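Local coordinates for type II restriction enzyme AgeI (Thalassobius gelatinovorus, PDB 5DWA), which recognises the double-stranded DNA sequence 5'-ACCGGT-3' and cleaves it after the first A, as a type II restriction endonuclease that dimerises to cut, at residues A[113-118]-A[143-148]. Numbering follows the deposited sequence.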
loop_
_atom_site.group_PDB
_atom_site.type_symbol
_atom_site.label_atom_id
_atom_site.label_comp_id
_atom_site.label_asym_id
_atom_site.label_seq_id
_atom_site.Cartn_x
_atom_site.Cartn_y
_atom_site.Cartn_z
ATOM N N ILE A 113 24.330 12.255 18.014
ATOM C CA ILE A 113 23.487 11.597 17.026
ATOM C C ILE A 113 22.189 12.374 16.891
ATOM O O ILE A 113 21.662 12.892 17.878
ATOM C CB ILE A 113 23.216 10.131 17.410
ATOM C CG1 ILE A 113 24.534 9.364 17.510
ATOM C CG2 ILE A 113 22.290 9.444 16.397
ATOM C CD1 ILE A 113 24.432 8.096 18.324
ATOM N N ARG A 114 21.682 12.472 15.664
ATOM C CA ARG A 114 20.506 13.278 15.389
ATOM C C ARG A 114 19.625 12.655 14.323
ATOM O O ARG A 114 20.124 12.206 13.292
ATOM C CB ARG A 114 20.919 14.689 14.957
ATOM C CG ARG A 114 19.744 15.647 14.769
ATOM C CD ARG A 114 20.225 17.025 14.328
ATOM N NE ARG A 114 20.871 16.991 13.020
ATOM C CZ ARG A 114 21.615 17.979 12.532
ATOM N NH1 ARG A 114 21.805 19.080 13.250
ATOM N NH2 ARG A 114 22.161 17.872 11.327
ATOM N N LEU A 115 18.325 12.620 14.599
ATOM C CA LEU A 115 17.316 12.180 13.645
ATOM C C LEU A 115 16.626 13.366 12.976
ATOM O O LEU A 115 16.369 14.387 13.607
ATOM C CB LEU A 115 16.260 11.327 14.351
ATOM C CG LEU A 115 16.741 10.141 15.193
ATOM C CD1 LEU A 115 15.552 9.416 15.790
ATOM C CD2 LEU A 115 17.606 9.170 14.386
ATOM N N THR A 116 16.270 13.196 11.711
ATOM C CA THR A 116 15.539 14.209 10.975
ATOM C C THR A 116 14.489 13.544 10.088
ATOM O O THR A 116 14.832 12.716 9.243
ATOM C CB THR A 116 16.475 15.053 10.101
ATOM O OG1 THR A 116 17.502 15.636 10.916
ATOM C CG2 THR A 116 15.695 16.154 9.399
ATOM N N ALA A 117 13.220 13.890 10.283
ATOM C CA ALA A 117 12.146 13.348 9.437
ATOM C C ALA A 117 12.259 13.933 8.037
ATOM O O ALA A 117 12.453 15.141 7.875
ATOM C CB ALA A 117 10.775 13.643 10.039
ATOM N N LEU A 118 12.167 13.073 7.025
ATOM C CA LEU A 118 12.378 13.529 5.654
ATOM C C LEU A 118 11.040 13.916 5.029
ATOM O O LEU A 118 10.478 13.203 4.199
ATOM C CB LEU A 118 13.102 12.461 4.830
ATOM C CG LEU A 118 14.493 12.101 5.362
ATOM C CD1 LEU A 118 15.138 11.014 4.519
ATOM C CD2 LEU A 118 15.369 13.348 5.395
ATOM N N VAL A 143 13.222 8.652 7.975
ATOM C CA VAL A 143 13.918 9.532 8.901
ATOM C C VAL A 143 15.419 9.299 8.729
ATOM O O VAL A 143 15.879 8.159 8.722
ATOM C CB VAL A 143 13.485 9.270 10.363
ATOM C CG1 VAL A 143 14.222 10.182 11.322
ATOM C CG2 VAL A 143 11.956 9.378 10.535
ATOM N N MET A 144 16.198 10.357 8.560
ATOM C CA MET A 144 17.626 10.128 8.397
ATOM C C MET A 144 18.323 10.166 9.754
ATOM O O MET A 144 17.833 10.789 10.700
ATOM C CB MET A 144 18.238 11.127 7.402
ATOM C CG MET A 144 18.597 12.488 7.927
ATOM S SD MET A 144 19.584 13.407 6.708
ATOM C CE MET A 144 19.068 15.058 7.140
ATOM N N ILE A 145 19.426 9.428 9.849
ATOM C CA ILE A 145 20.245 9.387 11.052
ATOM C C ILE A 145 21.583 10.012 10.712
ATOM O O ILE A 145 22.185 9.648 9.694
ATOM C CB ILE A 145 20.466 7.955 11.576
ATOM C CG1 ILE A 145 19.152 7.165 11.619
ATOM C CG2 ILE A 145 21.145 7.989 12.949
ATOM C CD1 ILE A 145 19.369 5.668 11.826
ATOM N N GLU A 146 22.024 10.946 11.553
ATOM C CA GLU A 146 23.299 11.636 11.363
ATOM C C GLU A 146 24.146 11.559 12.619
ATOM O O GLU A 146 23.623 11.441 13.727
ATOM C CB GLU A 146 23.074 13.096 10.987
ATOM C CG GLU A 146 22.443 13.315 9.627
ATOM C CD GLU A 146 22.141 14.775 9.372
ATOM O OE1 GLU A 146 21.382 15.376 10.162
ATOM O OE2 GLU A 146 22.677 15.332 8.391
ATOM N N LYS A 147 25.458 11.661 12.434
ATOM C CA LYS A 147 26.406 11.619 13.537
ATOM C C LYS A 147 27.381 12.773 13.388
ATOM O O LYS A 147 27.971 12.950 12.327
ATOM C CB LYS A 147 27.148 10.284 13.553
ATOM C CG LYS A 147 28.377 10.239 14.451
ATOM C CD LYS A 147 28.009 9.977 15.896
ATOM C CE LYS A 147 29.252 9.761 16.749
ATOM N NZ LYS A 147 28.898 9.259 18.104
ATOM N N GLN A 148 27.542 13.573 14.434
ATOM C CA GLN A 148 28.491 14.683 14.369
ATOM C C GLN A 148 29.913 14.138 14.320
ATOM O O GLN A 148 30.305 13.332 15.166
ATOM C CB GLN A 148 28.308 15.617 15.556
ATOM C CG GLN A 148 29.107 16.903 15.438
ATOM C CD GLN A 148 28.709 17.908 16.487
ATOM O OE1 GLN A 148 28.543 17.562 17.656
ATOM N NE2 GLN A 148 28.527 19.159 16.073
HETATM O O HOH W 1 19.559 13.953 11.338
#
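Arg114 and Glu146 stand side by side on neighbouring antiparallel strands, joined by a salt bridge. Arg114 NH2 donates a fairly straight bond to Glu146 OE1 (2.9 Å, 163°), which lies in the guanidinium plane, although NH2 approaches from above the plane of the carboxylate; NE adds a weak second bond to the same oxygen. The chain's bend at chi3 (64°) brings NE and NH2 of Arg114 alongside Glu146 OE1. One water gives its hydrogens to Glu146 OE1 (2.6 Å) and Arg114 O and accepts from Thr116 OG1, so the small hydroxyl of threonine extends the polar cluster. Beyond it, Met144 CE reaches Thr116 CB at 3.9 Å.

On the other face, branched aliphatic residues suit a buried layer: Leu115 CD2 packs on Ile145 CG1 (3.8 Å), and Ile113 CG2 on Ile145 CG2 (3.9 Å). Helix 84-109 covers this face through Tyr104 and Leu108. Paired backbone bonds at Arg114–Glu146 and Thr116–Met144 set the register. Strand 113-117 is outermost in the mixed sheet of this PD-(D/E)XK nuclease chain.

In the second shell, Asp155 and Glu157 bind Arg114, balancing its charge, while Arg129 binds Glu146. Two arginines beside Glu146 would probably favour its carboxylate form, offsetting the cost of burying it.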